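Local coordinates for lysine-sensitive aspartokinase 3 (Escherichia coli, PDB 2J0W), which catalyses ATP-dependent phosphorylation of L-aspartate to 4-phospho-L-aspartate, the first step of lysine biosynthesis, and is feedback-inhibited by lysine, at residues Ala15-Asp18 / Ala19-Ser23. Numbering follows the deposited sequence.
Sequences ADFD and AMNRS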
ATOM      1  N   ALA A  15      -0.723  30.838 -29.433  1.00 54.46           N
ATOM      2  CA  ALA A  15      -0.231  31.945 -28.638  1.00 53.27           C
ATOM      3  C   ALA A  15      -0.383  33.244 -29.379  1.00 52.81           C
ATOM      4  O   ALA A  15      -0.681  34.268 -28.785  1.00 54.36           O
ATOM      5  CB  ALA A  15       1.234  31.720 -28.279  1.00 55.54           C
ATOM      6  N   ASP A  16      -0.177  33.206 -30.686  1.00 56.69           N
ATOM      7  CA  ASP A  16      -0.289  34.418 -31.487  1.00 59.88           C
ATOM      8  C   ASP A  16      -0.713  34.135 -32.913  1.00 61.01           C
ATOM      9  O   ASP A  16      -0.839  32.978 -33.325  1.00 61.28           O
ATOM     10  CB  ASP A  16       1.043  35.158 -31.510  1.00 53.82           C
ATOM     11  CG  ASP A  16       2.183  34.273 -31.956  1.00 64.30           C
ATOM     12  OD1 ASP A  16       1.981  33.482 -32.908  1.00 60.25           O
ATOM     13  OD2 ASP A  16       3.278  34.373 -31.356  1.00 67.02           O
ATOM     14  N   PHE A  17      -0.911  35.211 -33.663  1.00 62.28           N
ATOM     15  CA  PHE A  17      -1.325  35.122 -35.052  1.00 66.58           C
ATOM     16  C   PHE A  17      -0.549  34.068 -35.862  1.00 68.85           C
ATOM     17  O   PHE A  17      -1.147  33.145 -36.421  1.00 69.26           O
ATOM     18  CB  PHE A  17      -1.194  36.498 -35.705  1.00 68.95           C
ATOM     19  CG  PHE A  17      -1.779  36.572 -37.085  1.00 70.63           C
ATOM     20  CD1 PHE A  17      -0.955  36.643 -38.201  1.00 70.32           C
ATOM     21  CD2 PHE A  17      -3.161  36.570 -37.267  1.00 74.95           C
ATOM     22  CE1 PHE A  17      -1.496  36.713 -39.482  1.00 76.18           C
ATOM     23  CE2 PHE A  17      -3.715  36.639 -38.542  1.00 74.61           C
ATOM     24  CZ  PHE A  17      -2.881  36.711 -39.653  1.00 77.00           C
ATOM     25  N   ASP A  18       0.776  34.197 -35.920  1.00 68.90           N
ATOM     26  CA  ASP A  18       1.595  33.247 -36.673  1.00 67.41           C
ATOM     27  C   ASP A  18       1.296  31.817 -36.261  1.00 66.26           C
ATOM     28  O   ASP A  18       0.868  30.996 -37.077  1.00 64.15           O
ATOM     29  CB  ASP A  18       3.083  33.534 -36.463  1.00 69.70           C
ATOM     30  CG  ASP A  18       3.490  34.899 -36.989  1.00 79.49           C
ATOM     31  OD1 ASP A  18       3.085  35.247 -38.124  1.00 76.89           O
ATOM     32  OD2 ASP A  18       4.220  35.617 -36.271  1.00 80.24           O
ATOM     33  N   ALA A  19       1.530  31.537 -34.981  1.00 64.96           N
ATOM     34  CA  ALA A  19       1.297  30.222 -34.401  1.00 58.10           C
ATOM     35  C   ALA A  19      -0.098  29.733 -34.763  1.00 52.86           C
ATOM     36  O   ALA A  19      -0.297  28.586 -35.196  1.00 45.27           O
ATOM     37  CB  ALA A  19       1.440  30.308 -32.884  1.00 56.18           C
ATOM     38  N   MET A  20      -1.065  30.621 -34.582  1.00 49.70           N
ATOM     39  CA  MET A  20      -2.439  30.283 -34.877  1.00 51.54           C
ATOM     40  C   MET A  20      -2.504  29.834 -36.324  1.00 51.32           C
ATOM     41  O   MET A  20      -3.193  28.876 -36.650  1.00 54.13           O
ATOM     42  CB  MET A  20      -3.334  31.495 -34.634  1.00 50.20           C
ATOM     43  CG  MET A  20      -4.746  31.126 -34.257  1.00 51.47           C
ATOM     44  SD  MET A  20      -5.409  32.205 -32.973  1.00 57.11           S
ATOM     45  CE  MET A  20      -6.361  33.300 -33.921  1.00 48.03           C
ATOM     46  N   ASN A  21      -1.765  30.528 -37.185  1.00 51.70           N
ATOM     47  CA  ASN A  21      -1.712  30.190 -38.600  1.00 51.86           C
ATOM     48  C   ASN A  21      -1.043  28.818 -38.805  1.00 52.58           C
ATOM     49  O   ASN A  21      -1.581  27.947 -39.504  1.00 49.87           O
ATOM     50  CB  ASN A  21      -0.950  31.275 -39.376  1.00 52.23           C
ATOM     51  CG  ASN A  21      -1.874  32.347 -39.956  1.00 52.79           C
ATOM     52  OD1 ASN A  21      -2.899  32.040 -40.581  1.00 48.32           O
ATOM     53  ND2 ASN A  21      -1.504  33.608 -39.770  1.00 49.18           N
ATOM     54  N   ARG A  22       0.134  28.622 -38.211  1.00 51.18           N
ATOM     55  CA  ARG A  22       0.804  27.331 -38.330  1.00 50.58           C
ATOM     56  C   ARG A  22      -0.240  26.254 -38.058  1.00 54.32           C
ATOM     57  O   ARG A  22      -0.361  25.286 -38.811  1.00 56.82           O
ATOM     58  CB  ARG A  22       1.929  27.189 -37.302  1.00 45.85           C
ATOM     59  CG  ARG A  22       3.279  27.730 -37.727  1.00 45.08           C
ATOM     60  CD  ARG A  22       4.287  27.654 -36.580  1.00 42.52           C
ATOM     61  NE  ARG A  22       4.526  28.967 -35.983  1.00 60.22           N
ATOM     62  CZ  ARG A  22       4.321  29.267 -34.702  1.00 62.99           C
ATOM     63  NH1 ARG A  22       3.865  28.346 -33.861  1.00 69.75           N
ATOM     64  NH2 ARG A  22       4.578  30.494 -34.258  1.00 65.35           N
ATOM     65  N   SER A  23      -1.000  26.445 -36.982  1.00 53.09           N
ATOM     66  CA  SER A  23      -2.028  25.492 -36.588  1.00 55.96           C
ATOM     67  C   SER A  23      -3.174  25.407 -37.585  1.00 56.19           C
ATOM     68  O   SER A  23      -3.730  24.334 -37.805  1.00 56.60           O
ATOM     69  CB  SER A  23      -2.572  25.845 -35.197  1.00 55.44           C
ATOM     70  OG  SER A  23      -1.571  25.676 -34.205  1.00 44.14           O
TER
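Met-20 N donates to the backbone oxygen Asp-16 O at 2.7 Å, with an N-H...O angle of 163°, in the first main-chain bond of helix 17-27. The same residue also supplies a side-chain acceptor: Asp-16 OD1 takes the backbone N-H of Ala-19 at 2.9 Å between OD1 and N, which identifies Asp-16 as the N-cap. With CG held between the backbone N and the carbonyl carbon (chi1 54°), OD1 is brought round to the N-H of Ala-19, three residues ahead, although the bond from CA to CB points away from it. Arg-22 NH2 lies 4.2 Å from Asp-16 OD1, but the oxygen sits well out of the guanidinium plane, so the two probably share only a charge attraction. With an alanine here, the Ala-19 N-H would probably lose its capping acceptor, and Arg-22 a nearby negative charge.

One residue on, Phe-17 O receives Asn-21 N at 2.8 Å. Their side chains meet as well: Asn-21 ND2 stands 3.1 Å above one face of the Phe-17 ring, offset toward the rim, with amide and ring planes 86° apart. The other end of that amide, OD1, is hydrogen-bonded to Arg-133, while Met-20 packs on Leu-125, Phe-126 and Ile-129 of helix 108-131. The geometry is that of an aspartate-capped helix start, here opening the helix of the beta-alpha-beta unit 5-9, 17-27 and 33-38 in the amino acid kinase fold, shortly after the ATP-binding residue Gly-11.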